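Local coordinates for protein Udp-n-acetylglucosamine pyrophosphorylase (Trypanosoma brucei, PDB 4BQH) that probably catalyses the formation of UDP-N-acetylglucosamine and diphosphate from UTP and N-acetylglucosamine 1-phosphate, the last step of making this nucleotide sugar, at residues Q41-L46 with R230-A234; S72-P76 with V322-G326; Y106-Q110 with R158-E163; K145-M149 with T188-F192; L463-E468 with A491-R496. All coordinates share one frame; numbering follows the deposited sequence.

Contact 1 of 5, residues Q41-L46 with R230-A234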
# COMPACT_ATOMS: atom_id res chain seq x y z
N GLN A 41 16.92 0.57 -20.25
CA GLN A 41 16.82 0.83 -18.80
C GLN A 41 16.37 2.26 -18.53
O GLN A 41 15.41 2.46 -17.80
CB GLN A 41 18.13 0.55 -18.08
CG GLN A 41 18.04 0.80 -16.58
CD GLN A 41 19.39 0.76 -15.88
OE1 GLN A 41 20.43 0.97 -16.52
NE2 GLN A 41 19.39 0.50 -14.57
N ILE A 42 17.03 3.23 -19.13
CA ILE A 42 16.71 4.64 -18.86
C ILE A 42 15.29 4.97 -19.36
O ILE A 42 14.57 5.73 -18.71
CB ILE A 42 17.77 5.58 -19.45
CG1 ILE A 42 19.12 5.38 -18.77
CG2 ILE A 42 17.34 7.05 -19.36
CD1 ILE A 42 20.27 5.97 -19.56
N THR A 43 14.90 4.34 -20.47
CA THR A 43 13.54 4.51 -21.04
C THR A 43 12.42 3.85 -20.23
O THR A 43 11.40 4.50 -19.92
CB THR A 43 13.51 4.00 -22.51
OG1 THR A 43 14.48 4.72 -23.28
CG2 THR A 43 12.15 4.21 -23.13
N ASN A 44 12.60 2.58 -19.88
CA ASN A 44 11.54 1.75 -19.31
C ASN A 44 11.57 1.63 -17.80
O ASN A 44 10.54 1.33 -17.20
CB ASN A 44 11.59 0.35 -19.90
CG ASN A 44 11.51 0.38 -21.41
OD1 ASN A 44 10.88 1.27 -21.99
ND2 ASN A 44 12.16 -0.58 -22.05
N GLU A 45 12.75 1.80 -17.20
CA GLU A 45 12.89 1.62 -15.75
C GLU A 45 13.13 2.93 -15.02
O GLU A 45 12.93 2.99 -13.81
CB GLU A 45 14.05 0.68 -15.40
CG GLU A 45 13.88 -0.71 -15.99
CD GLU A 45 15.04 -1.61 -15.60
OE1 GLU A 45 15.30 -1.77 -14.39
OE2 GLU A 45 15.70 -2.14 -16.50
N LEU A 46 13.63 3.94 -15.74
CA LEU A 46 13.81 5.29 -15.16
C LEU A 46 13.03 6.36 -15.94
O LEU A 46 13.47 7.51 -16.06
CB LEU A 46 15.30 5.67 -15.06
CG LEU A 46 16.02 4.82 -14.01
CD1 LEU A 46 16.82 3.78 -14.74
CD2 LEU A 46 16.90 5.67 -13.10
N ARG A 230 24.36 -0.95 -17.95
CA ARG A 230 23.35 -0.80 -16.89
C ARG A 230 23.84 0.10 -15.78
O ARG A 230 24.93 -0.10 -15.24
CB ARG A 230 22.97 -2.17 -16.32
CG ARG A 230 21.78 -2.12 -15.36
CD ARG A 230 21.21 -3.50 -15.07
NE ARG A 230 20.02 -3.39 -14.21
CZ ARG A 230 18.81 -3.09 -14.67
NH1 ARG A 230 18.62 -2.85 -15.96
NH2 ARG A 230 17.79 -3.01 -13.82
N ILE A 231 23.03 1.11 -15.44
CA ILE A 231 23.35 1.93 -14.28
C ILE A 231 22.82 1.29 -13.01
O ILE A 231 21.85 0.54 -13.03
CB ILE A 231 22.83 3.38 -14.39
CG1 ILE A 231 21.32 3.45 -14.22
CG2 ILE A 231 23.28 4.06 -15.67
CD1 ILE A 231 20.86 4.83 -13.79
N CYS A 232 23.50 1.58 -11.91
CA CYS A 232 23.06 1.16 -10.62
C CYS A 232 21.80 1.99 -10.30
O CYS A 232 21.82 3.22 -10.36
CB CYS A 232 24.13 1.45 -9.58
SG CYS A 232 23.69 0.60 -8.07
N ALA A 233 20.71 1.30 -10.01
CA ALA A 233 19.45 1.95 -9.61
C ALA A 233 18.69 1.00 -8.70
O ALA A 233 18.91 -0.22 -8.69
CB ALA A 233 18.61 2.36 -10.83
N ALA A 234 17.81 1.57 -7.88
CA ALA A 234 17.15 0.79 -6.84
C ALA A 234 15.73 1.28 -6.69
O ALA A 234 15.44 2.40 -7.10
CB ALA A 234 17.90 0.96 -5.53

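Contact 2 of 5, residues S72-P76 with V322-G326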
# COMPACT_ATOMS: atom_id res chain seq x y z
N SER A 72 14.30 17.45 16.92
CA SER A 72 13.91 17.79 18.28
C SER A 72 12.65 18.64 18.30
O SER A 72 12.09 18.89 19.38
CB SER A 72 15.05 18.50 19.02
OG SER A 72 15.92 19.16 18.11
N LEU A 73 12.21 19.08 17.12
CA LEU A 73 10.98 19.86 17.02
C LEU A 73 9.73 18.96 17.06
O LEU A 73 8.61 19.46 17.20
CB LEU A 73 10.97 20.70 15.72
CG LEU A 73 12.06 21.73 15.45
CD1 LEU A 73 11.95 22.26 14.03
CD2 LEU A 73 12.00 22.87 16.46
N ALA A 74 9.93 17.64 16.97
CA ALA A 74 8.81 16.70 16.79
C ALA A 74 7.95 16.61 18.05
O ALA A 74 8.48 16.50 19.16
CB ALA A 74 9.35 15.33 16.38
N GLU A 75 6.64 16.68 17.87
CA GLU A 75 5.69 16.45 18.96
C GLU A 75 4.79 15.27 18.60
O GLU A 75 4.48 15.06 17.42
CB GLU A 75 4.80 17.68 19.18
CG GLU A 75 5.57 18.92 19.63
CD GLU A 75 6.12 18.80 21.05
OE1 GLU A 75 5.67 17.92 21.82
OE2 GLU A 75 7.03 19.58 21.39
N PRO A 76 4.33 14.53 19.61
CA PRO A 76 3.38 13.46 19.33
C PRO A 76 1.98 14.02 19.03
O PRO A 76 1.69 15.17 19.39
CB PRO A 76 3.37 12.64 20.63
CG PRO A 76 3.82 13.56 21.70
CD PRO A 76 4.65 14.65 21.05
N VAL A 322 4.62 12.10 13.75
CA VAL A 322 4.88 13.27 14.59
C VAL A 322 4.43 14.53 13.84
O VAL A 322 4.27 14.51 12.62
CB VAL A 322 6.39 13.42 14.91
CG1 VAL A 322 6.97 12.13 15.48
CG2 VAL A 322 7.18 13.83 13.68
N ARG A 323 4.24 15.61 14.59
CA ARG A 323 4.04 16.92 13.98
C ARG A 323 5.17 17.83 14.43
O ARG A 323 5.45 17.95 15.63
CB ARG A 323 2.69 17.52 14.39
CG ARG A 323 2.29 18.68 13.49
CD ARG A 323 1.00 19.33 13.93
NE ARG A 323 1.18 20.10 15.15
CZ ARG A 323 0.18 20.64 15.84
NH1 ARG A 323 -1.07 20.49 15.43
NH2 ARG A 323 0.44 21.32 16.95
N ALA A 324 5.84 18.46 13.48
CA ALA A 324 6.97 19.34 13.79
C ALA A 324 6.73 20.68 13.14
O ALA A 324 6.58 20.76 11.92
CB ALA A 324 8.26 18.73 13.28
N SER A 325 6.68 21.73 13.95
CA SER A 325 6.38 23.07 13.44
C SER A 325 5.10 23.07 12.59
O SER A 325 5.04 23.69 11.51
CB SER A 325 7.56 23.64 12.65
OG SER A 325 8.71 23.76 13.47
N GLY A 326 4.10 22.36 13.09
CA GLY A 326 2.82 22.24 12.43
C GLY A 326 2.76 21.35 11.19
O GLY A 326 1.73 21.31 10.51
O HOH W 1 6.92 21.25 16.77

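Contact 3 of 5, residues Y106-Q110 with R158-E163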
# COMPACT_ATOMS: atom_id res chain seq x y z
N TYR A 106 -19.45 3.40 2.01
CA TYR A 106 -20.13 2.61 0.99
C TYR A 106 -20.81 3.44 -0.10
O TYR A 106 -20.84 3.03 -1.27
CB TYR A 106 -21.09 1.58 1.60
CG TYR A 106 -20.42 0.32 2.11
CD1 TYR A 106 -19.63 -0.47 1.26
CD2 TYR A 106 -20.58 -0.09 3.42
CE1 TYR A 106 -19.01 -1.63 1.72
CE2 TYR A 106 -19.96 -1.26 3.89
CZ TYR A 106 -19.19 -2.02 3.04
OH TYR A 106 -18.58 -3.18 3.51
N LYS A 107 -21.36 4.60 0.26
CA LYS A 107 -21.96 5.47 -0.75
C LYS A 107 -20.87 5.91 -1.74
O LYS A 107 -21.10 5.96 -2.96
CB LYS A 107 -22.68 6.67 -0.09
CG LYS A 107 -23.03 7.84 -0.99
CD LYS A 107 -23.49 9.12 -0.24
CE LYS A 107 -22.90 9.26 1.19
NZ LYS A 107 -22.41 10.62 1.63
N ALA A 108 -19.68 6.23 -1.23
CA ALA A 108 -18.60 6.68 -2.11
C ALA A 108 -18.11 5.54 -3.02
O ALA A 108 -17.75 5.77 -4.16
CB ALA A 108 -17.43 7.25 -1.28
N ILE A 109 -18.05 4.32 -2.49
CA ILE A 109 -17.71 3.16 -3.33
C ILE A 109 -18.74 3.00 -4.47
O ILE A 109 -18.36 2.82 -5.64
CB ILE A 109 -17.55 1.88 -2.47
CG1 ILE A 109 -16.29 2.01 -1.61
CG2 ILE A 109 -17.44 0.64 -3.35
CD1 ILE A 109 -16.22 0.98 -0.50
N GLN A 110 -20.02 3.08 -4.10
CA GLN A 110 -21.12 2.96 -5.10
C GLN A 110 -21.00 4.00 -6.20
O GLN A 110 -21.21 3.70 -7.41
CB GLN A 110 -22.49 3.08 -4.42
CG GLN A 110 -23.67 3.04 -5.41
CD GLN A 110 -23.75 1.74 -6.18
OE1 GLN A 110 -23.53 1.71 -7.40
NE2 GLN A 110 -24.09 0.67 -5.49
N ARG A 158 -16.47 -5.80 -1.33
CA ARG A 158 -16.82 -4.43 -0.93
C ARG A 158 -17.81 -3.81 -1.97
O ARG A 158 -18.75 -3.09 -1.60
CB ARG A 158 -15.56 -3.57 -0.76
CG ARG A 158 -14.72 -3.88 0.50
CD ARG A 158 -15.40 -3.52 1.83
NE ARG A 158 -14.47 -3.75 2.94
CZ ARG A 158 -14.79 -3.77 4.22
NH1 ARG A 158 -16.05 -3.60 4.60
NH2 ARG A 158 -13.85 -3.94 5.15
N GLN A 159 -17.57 -4.07 -3.24
CA GLN A 159 -18.44 -3.55 -4.33
C GLN A 159 -19.84 -4.14 -4.19
O GLN A 159 -20.85 -3.43 -4.30
CB GLN A 159 -17.87 -3.93 -5.71
CG GLN A 159 -16.69 -3.05 -6.15
CD GLN A 159 -16.07 -3.51 -7.46
OE1 GLN A 159 -15.22 -2.82 -8.04
NE2 GLN A 159 -16.51 -4.68 -7.96
N GLU A 160 -19.89 -5.44 -3.93
CA GLU A 160 -21.17 -6.15 -3.72
C GLU A 160 -21.95 -5.61 -2.53
O GLU A 160 -23.17 -5.42 -2.63
CB GLU A 160 -20.89 -7.66 -3.59
CG GLU A 160 -22.10 -8.55 -3.43
CD GLU A 160 -21.72 -10.00 -3.17
OE1 GLU A 160 -20.53 -10.30 -2.90
OE2 GLU A 160 -22.63 -10.85 -3.25
N ILE A 161 -21.27 -5.34 -1.40
CA ILE A 161 -21.95 -4.77 -0.23
C ILE A 161 -22.47 -3.35 -0.53
O ILE A 161 -23.62 -3.03 -0.19
CB ILE A 161 -21.06 -4.77 1.05
CG1 ILE A 161 -20.69 -6.22 1.45
CG2 ILE A 161 -21.79 -4.10 2.21
CD1 ILE A 161 -19.56 -6.29 2.47
N ALA A 162 -21.65 -2.52 -1.18
CA ALA A 162 -22.07 -1.17 -1.56
C ALA A 162 -23.38 -1.23 -2.38
O ALA A 162 -24.31 -0.44 -2.13
CB ALA A 162 -20.96 -0.47 -2.35
N GLU A 163 -23.46 -2.18 -3.31
CA GLU A 163 -24.64 -2.35 -4.18
C GLU A 163 -25.87 -2.81 -3.39
O GLU A 163 -27.01 -2.36 -3.64
CB GLU A 163 -24.34 -3.36 -5.31
CG GLU A 163 -23.47 -2.81 -6.42
CD GLU A 163 -22.77 -3.88 -7.24
OE1 GLU A 163 -23.04 -5.09 -7.06
OE2 GLU A 163 -21.93 -3.53 -8.09
O HOH W 2 -23.72 2.06 -0.96

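Contact 4 of 5, residues K145-M149 with T188-F192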
# COMPACT_ATOMS: atom_id res chain seq x y z
N LYS A 145 -4.81 -19.19 -2.97
CA LYS A 145 -4.95 -17.94 -3.70
C LYS A 145 -3.70 -17.10 -3.53
O LYS A 145 -3.15 -17.04 -2.43
CB LYS A 145 -6.16 -17.17 -3.18
CG LYS A 145 -7.48 -17.91 -3.34
CD LYS A 145 -8.60 -17.13 -2.72
CE LYS A 145 -9.91 -17.93 -2.83
NZ LYS A 145 -10.96 -17.21 -2.06
N SER A 146 -3.28 -16.47 -4.62
CA SER A 146 -2.20 -15.47 -4.57
C SER A 146 -2.61 -14.23 -3.75
O SER A 146 -3.79 -13.99 -3.48
CB SER A 146 -1.77 -15.05 -5.98
OG SER A 146 -2.78 -14.36 -6.72
N LEU A 147 -1.62 -13.46 -3.33
CA LEU A 147 -1.91 -12.19 -2.71
C LEU A 147 -2.72 -11.28 -3.65
O LEU A 147 -3.68 -10.67 -3.20
CB LEU A 147 -0.62 -11.52 -2.20
CG LEU A 147 0.12 -12.30 -1.10
CD1 LEU A 147 1.46 -11.60 -0.87
CD2 LEU A 147 -0.68 -12.37 0.19
N PHE A 148 -2.38 -11.22 -4.94
CA PHE A 148 -3.19 -10.45 -5.90
C PHE A 148 -4.65 -10.91 -5.89
O PHE A 148 -5.55 -10.10 -5.82
CB PHE A 148 -2.66 -10.52 -7.34
CG PHE A 148 -1.54 -9.56 -7.65
CD1 PHE A 148 -1.63 -8.21 -7.30
CD2 PHE A 148 -0.43 -9.98 -8.40
CE1 PHE A 148 -0.60 -7.32 -7.63
CE2 PHE A 148 0.60 -9.08 -8.74
CZ PHE A 148 0.52 -7.75 -8.35
N MET A 149 -4.87 -12.22 -5.93
CA MET A 149 -6.22 -12.74 -6.01
C MET A 149 -7.05 -12.33 -4.81
O MET A 149 -8.19 -11.90 -4.97
CB MET A 149 -6.20 -14.27 -6.14
CG MET A 149 -7.59 -14.87 -6.21
SD MET A 149 -7.40 -16.54 -6.85
CE MET A 149 -9.11 -17.03 -6.99
N THR A 188 3.48 -9.18 -14.75
CA THR A 188 2.31 -8.89 -13.91
C THR A 188 1.01 -8.83 -14.74
O THR A 188 -0.00 -9.45 -14.38
CB THR A 188 2.50 -7.61 -13.07
OG1 THR A 188 3.69 -7.75 -12.26
CG2 THR A 188 1.27 -7.38 -12.13
N GLN A 189 1.05 -8.14 -15.87
CA GLN A 189 -0.15 -8.06 -16.73
C GLN A 189 -0.55 -9.44 -17.22
O GLN A 189 -1.74 -9.76 -17.24
CB GLN A 189 0.08 -7.13 -17.90
CG GLN A 189 0.27 -5.69 -17.47
CD GLN A 189 0.04 -4.73 -18.60
OE1 GLN A 189 -0.98 -4.80 -19.27
NE2 GLN A 189 0.99 -3.84 -18.82
N ARG A 190 0.45 -10.24 -17.60
CA ARG A 190 0.21 -11.63 -18.03
C ARG A 190 -0.49 -12.47 -16.97
O ARG A 190 -1.44 -13.19 -17.25
CB ARG A 190 1.52 -12.30 -18.44
CG ARG A 190 1.93 -12.05 -19.87
CD ARG A 190 2.90 -13.14 -20.30
NE ARG A 190 3.33 -12.99 -21.69
CZ ARG A 190 2.70 -13.50 -22.75
NH1 ARG A 190 1.58 -14.20 -22.60
NH2 ARG A 190 3.19 -13.29 -23.96
N PHE A 191 0.00 -12.39 -15.74
CA PHE A 191 -0.60 -13.09 -14.61
C PHE A 191 -2.08 -12.69 -14.43
O PHE A 191 -2.92 -13.55 -14.24
CB PHE A 191 0.22 -12.80 -13.34
CG PHE A 191 -0.21 -13.55 -12.11
CD1 PHE A 191 0.04 -14.91 -11.97
CD2 PHE A 191 -0.82 -12.87 -11.05
CE1 PHE A 191 -0.32 -15.58 -10.81
CE2 PHE A 191 -1.19 -13.54 -9.88
CZ PHE A 191 -0.94 -14.91 -9.76
N PHE A 192 -2.39 -11.39 -14.48
CA PHE A 192 -3.78 -10.95 -14.37
C PHE A 192 -4.61 -11.51 -15.53
O PHE A 192 -5.71 -12.03 -15.32
CB PHE A 192 -3.90 -9.41 -14.32
CG PHE A 192 -3.81 -8.84 -12.92
CD1 PHE A 192 -2.60 -8.77 -12.25
CD2 PHE A 192 -4.96 -8.37 -12.27
CE1 PHE A 192 -2.53 -8.23 -10.95
CE2 PHE A 192 -4.90 -7.84 -10.99
CZ PHE A 192 -3.68 -7.78 -10.32

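Contact 5 of 5, residues L463-E468 with A491-R496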
# COMPACT_ATOMS: atom_id res chain seq x y z
N LEU A 463 -16.40 -15.57 13.33
CA LEU A 463 -17.31 -16.72 13.38
C LEU A 463 -17.93 -16.91 14.77
O LEU A 463 -19.14 -17.16 14.88
CB LEU A 463 -16.58 -17.99 12.92
CG LEU A 463 -17.45 -19.25 12.88
CD1 LEU A 463 -18.69 -19.03 12.02
CD2 LEU A 463 -16.62 -20.42 12.36
N ILE A 464 -17.11 -16.76 15.82
CA ILE A 464 -17.60 -16.84 17.21
C ILE A 464 -18.67 -15.77 17.46
O ILE A 464 -19.74 -16.07 17.99
CB ILE A 464 -16.47 -16.77 18.26
CG1 ILE A 464 -15.66 -18.05 18.19
CG2 ILE A 464 -17.02 -16.62 19.69
CD1 ILE A 464 -14.37 -18.01 18.96
N THR A 465 -18.42 -14.55 16.98
CA THR A 465 -19.43 -13.49 17.05
C THR A 465 -20.72 -13.84 16.32
O THR A 465 -21.83 -13.61 16.84
CB THR A 465 -18.87 -12.16 16.48
OG1 THR A 465 -17.75 -11.76 17.29
CG2 THR A 465 -19.94 -11.07 16.50
N ALA A 466 -20.61 -14.40 15.11
CA ALA A 466 -21.80 -14.79 14.35
C ALA A 466 -22.58 -15.89 15.10
O ALA A 466 -23.82 -15.85 15.15
CB ALA A 466 -21.43 -15.25 12.96
N LEU A 467 -21.85 -16.84 15.68
CA LEU A 467 -22.48 -17.92 16.44
C LEU A 467 -23.20 -17.42 17.69
O LEU A 467 -24.31 -17.88 18.00
CB LEU A 467 -21.44 -18.99 16.81
CG LEU A 467 -21.09 -19.95 15.67
CD1 LEU A 467 -19.86 -20.80 15.99
CD2 LEU A 467 -22.30 -20.83 15.34
N GLU A 468 -22.58 -16.47 18.38
CA GLU A 468 -23.16 -15.89 19.59
C GLU A 468 -24.41 -15.05 19.31
O GLU A 468 -25.33 -15.02 20.12
CB GLU A 468 -22.13 -15.07 20.37
CG GLU A 468 -21.17 -15.91 21.19
CD GLU A 468 -20.04 -15.11 21.79
OE1 GLU A 468 -19.66 -14.06 21.20
OE2 GLU A 468 -19.51 -15.52 22.84
N ALA A 491 -22.16 -25.22 19.77
CA ALA A 491 -21.13 -25.03 18.75
C ALA A 491 -20.03 -24.05 19.19
O ALA A 491 -18.85 -24.28 18.93
CB ALA A 491 -21.75 -24.60 17.43
N VAL A 492 -20.43 -22.97 19.88
CA VAL A 492 -19.47 -21.99 20.39
C VAL A 492 -18.60 -22.65 21.45
O VAL A 492 -17.39 -22.41 21.51
CB VAL A 492 -20.15 -20.74 21.00
CG1 VAL A 492 -19.11 -19.79 21.58
CG2 VAL A 492 -20.97 -20.02 19.95
N ALA A 493 -19.23 -23.47 22.31
CA ALA A 493 -18.48 -24.15 23.36
C ALA A 493 -17.43 -25.08 22.76
O ALA A 493 -16.32 -25.17 23.30
CB ALA A 493 -19.42 -24.90 24.31
N VAL A 494 -17.78 -25.76 21.66
CA VAL A 494 -16.82 -26.58 20.92
C VAL A 494 -15.67 -25.73 20.35
O VAL A 494 -14.51 -26.13 20.46
CB VAL A 494 -17.50 -27.43 19.82
CG1 VAL A 494 -16.47 -28.18 18.97
CG2 VAL A 494 -18.45 -28.43 20.46
N MET A 495 -16.00 -24.56 19.77
CA MET A 495 -14.97 -23.66 19.19
C MET A 495 -13.94 -23.33 20.26
O MET A 495 -12.74 -23.43 20.02
CB MET A 495 -15.57 -22.32 18.73
CG MET A 495 -16.42 -22.32 17.48
SD MET A 495 -15.54 -22.33 15.91
CE MET A 495 -14.75 -20.72 15.84
N ARG A 496 -14.44 -22.94 21.42
CA ARG A 496 -13.57 -22.53 22.52
C ARG A 496 -12.71 -23.63 23.10
O ARG A 496 -11.48 -23.49 23.17
CB ARG A 496 -14.38 -21.81 23.59
CG ARG A 496 -14.68 -20.39 23.18
CD ARG A 496 -15.59 -19.68 24.15
NE ARG A 496 -16.18 -18.53 23.49
CZ ARG A 496 -16.46 -17.38 24.08
NH1 ARG A 496 -16.20 -17.21 25.38
NH2 ARG A 496 -17.00 -16.39 23.38

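Contact 1 of 5, residues Q41-L46 with R230-A234
Gln41 and Arg230 both hold CG trans to the main-chain nitrogen (chi1 -179° and -172°), and both side chains then run out extended, so that they meet at about a right angle with the amide lying on the guanidinium. The two planes are 16° apart, and Gln41 NE2 sits 3.6 Å above the guanidinium plane, over its centre. Beyond this stack the Gln41 amide reads the backbone of Ile231 twice: Ile231 N donates to a lone pair of Gln41 OE1 at 2.8 Å, in the carbonyl plane, and Gln41 NE2 donates almost straight to Ile231 O at 2.9 Å. Paired bonds of this kind fix the rotation of the amide and agree with the placing of its oxygen and nitrogen. Glu45 meets the guanidinium at its edge in an end-on, two-nitrogen salt bridge, with Arg230 NH2 2.8 Å from Glu45 OE1 and Arg230 NH1 3.1 Å from Glu45 OE2. Leu46 CD2 and Ile231 CD1 close the apolar side tip to tip, with Pro214 beside both residues. The arrangement is a side-chain amide docked on a beta strand: the end of N-terminal helix 32-44 is pinned to the small antiparallel sheet stapled by the Cys215-Cys232 disulfide.

Contact 2 of 5, residues S72-P76 with V322-G326
A short antiparallel bridge at the edge of a three-stranded sheet joins residues 72-76 to residues 322-326. Glu75 and Arg323 form its hydrogen-bonded pair, with CA atoms 5.3 Å apart. Glu75 N donates to Arg323 O at 2.8 Å, and Arg323 N returns a straighter bond (168° at hydrogen) to Glu75 O at 2.9 Å. Val322 CA adds a CA-H...O contact to the same Glu75 O, which therefore faces two neighbours on the partner strand. Ala74 puts its methyl against the valine side chain, Ala74 CB to Val322 CG2 3.8 Å, while Leu73 CB lies 4.1 Å from Ala324 CB. Where the strands part, a water takes over: it accepts from Ser325 N at 2.9 Å and also approaches Leu73 O, at a distance unusually short for a hydrogen bond and therefore doubtful in detail. Leu73 CD1 reaches on to Ser325 OG, 3.6 Å away, a methyl-to-hydroxyl van der Waals contact at the turn where Ser325 and Gly326 have positive phi. Strand 320-324 is the middle strand, with 74-75 along one edge and 327-331 along the other; Val322 also packs on Val331 and Phe352, Arg323 lies on Trp328, and Arg339 reaches Ala74 O.

Contact 3 of 5, residues Y106-Q110 with R158-E163
This is a buried helix-helix crossing, in which the C-terminal end of helix 95-110 lies across helix 147-166; the axes of the two short segments approach to 8.6 Å at a signed angle of -102°. The nearest CA atoms, those of Tyr106 and Ala162, are 5.0 Å apart, so a small residue lies at the close point. Ala162 CB touches both Tyr106 CD1 and Ile109 CG2, each at 3.8 Å. Ile161 CG2 sits over one face of the tyrosine ring, 3.4 Å above its plane and offset toward the rim, a CH-pi contact. In the GT-A-like, Rossmann-type core of this family, helices pack against a central mixed sheet, and here Ile109 also touches Ile114 of strand 114-119, which pairs parallel with both its neighbours. At the far end of the ring, Arg158 NH1 donates to Tyr106 OH at 2.8 Å; the oxygen lies exactly in the guanidinium plane. A bend at chi2 (-68°) helps bring this guanidinium back to the hydroxyl, and Asn287 accepts from its other terminal nitrogen, NH2. Beside Ala162, a water donates to Ala162 O and, weakly, to Tyr106 O.

Contact 4 of 5, residues K145-M149 with T188-F192
Aromatic contacts dominate between Phe148 and the pair Phe191 and Phe192. The Phe192 ring turns its edge onto one face of Phe148 in a T-shaped (edge-to-face) pair, with centroids 4.8 Å apart and planes at 64°. Phe192 CE1 stands 3.6 Å above the Phe148 plane and over its centre, so the edge points at the middle of the ring. Phe191 instead comes to the rim of Phe148, near its plane, with Phe191 CE2 3.9 Å from Phe148 CD2. Its CG is trans to the main-chain nitrogen (chi1 -175°), which carries the ring out toward Ser146 and Phe148. The aliphatic part is small: the methyl Thr188 CG2 lies 3.9 Å from Phe148 CE2, while the hydroxyl of Thr188 is bonded to Asn184 O, just ahead of helix 185-194. The polar part belongs to Ser146, the N-cap residue of helix 147-166. Ser146 OG accepts from Met149 N at 3.1 Å and at the same time lies in the plane of the Phe191 ring, at its edge, 3.6 Å from Phe191 CZ. Phe135, Phe198 and Phe207 extend the aromatic group. Together they make an aromatic cluster between two helices lying over strand 175-180, as in the layered alpha/beta core of a GT-A fold.

Contact 5 of 5, residues L463-E468 with A491-R496
Met495 and Val492 are the bumps that helix 485-497 offers to helix 448-471, and Leu463, Ile464 and Leu467 shape the hollows that receive them. The short segments run nearly antiparallel, 156° between their directions, with axes 10.0 Å apart and side chains filling the gap. Met495 is folded at both chi2 (-80°) and chi3, a hook that carries its methyl between two side chains one residue apart: Met495 CE lies 3.7 Å from Ile464 CG1 and 4.0 Å from Leu463 CD2. Farther back on the same side chain, Met495 CG rests against Leu467 CD1. Val492 enters beside Leu467, and the two side chains lie alongside, pointing opposite ways; here the fit is tight, Val492 CG2 to Leu467 CB 3.3 Å, closer than usual for two carbons. Ile464 CG2 faces the other methyl, Val492 CG1, at 4.2 Å, and Ala491 CB provides a shallow floor under Leu467 CD2. Along one border the packing ends in charge: Glu468 OE2 and Arg496 NH2 form a salt bridge of 2.7 Å, with carboxylate and guanidinium planes turned 57° apart. Ile464 CG2 lies at the edge of that guanidinium. Helix 519-528 packs against both helices through Val522, Ile523 and Leu526, which touch Leu463, Leu467, Ala491 and Met495, making this pair part of a C-terminal three-helix group.

How the contacts relate
Contacts 3 and 4 are the closest pair by centres, 23 Å apart, and share helix 147-166: contact 4 uses its N-terminal start, contact 3 a later turn. Contact 1 lies about 25 Å from contact 4 between centres, on the side of the inhibitor: the side chain of Leu46 is about 8 Å from the bound ligand, which occupies an allosteric pocket. Contact 2 stands apart at the surface, its centre 36 Å from contact 1 and 41 Å from contact 4. Contact 5 lies farthest out, 33 Å from the centre of the chain, and 54 Å separates it from contact 1, on the opposite side. No two of the five touch.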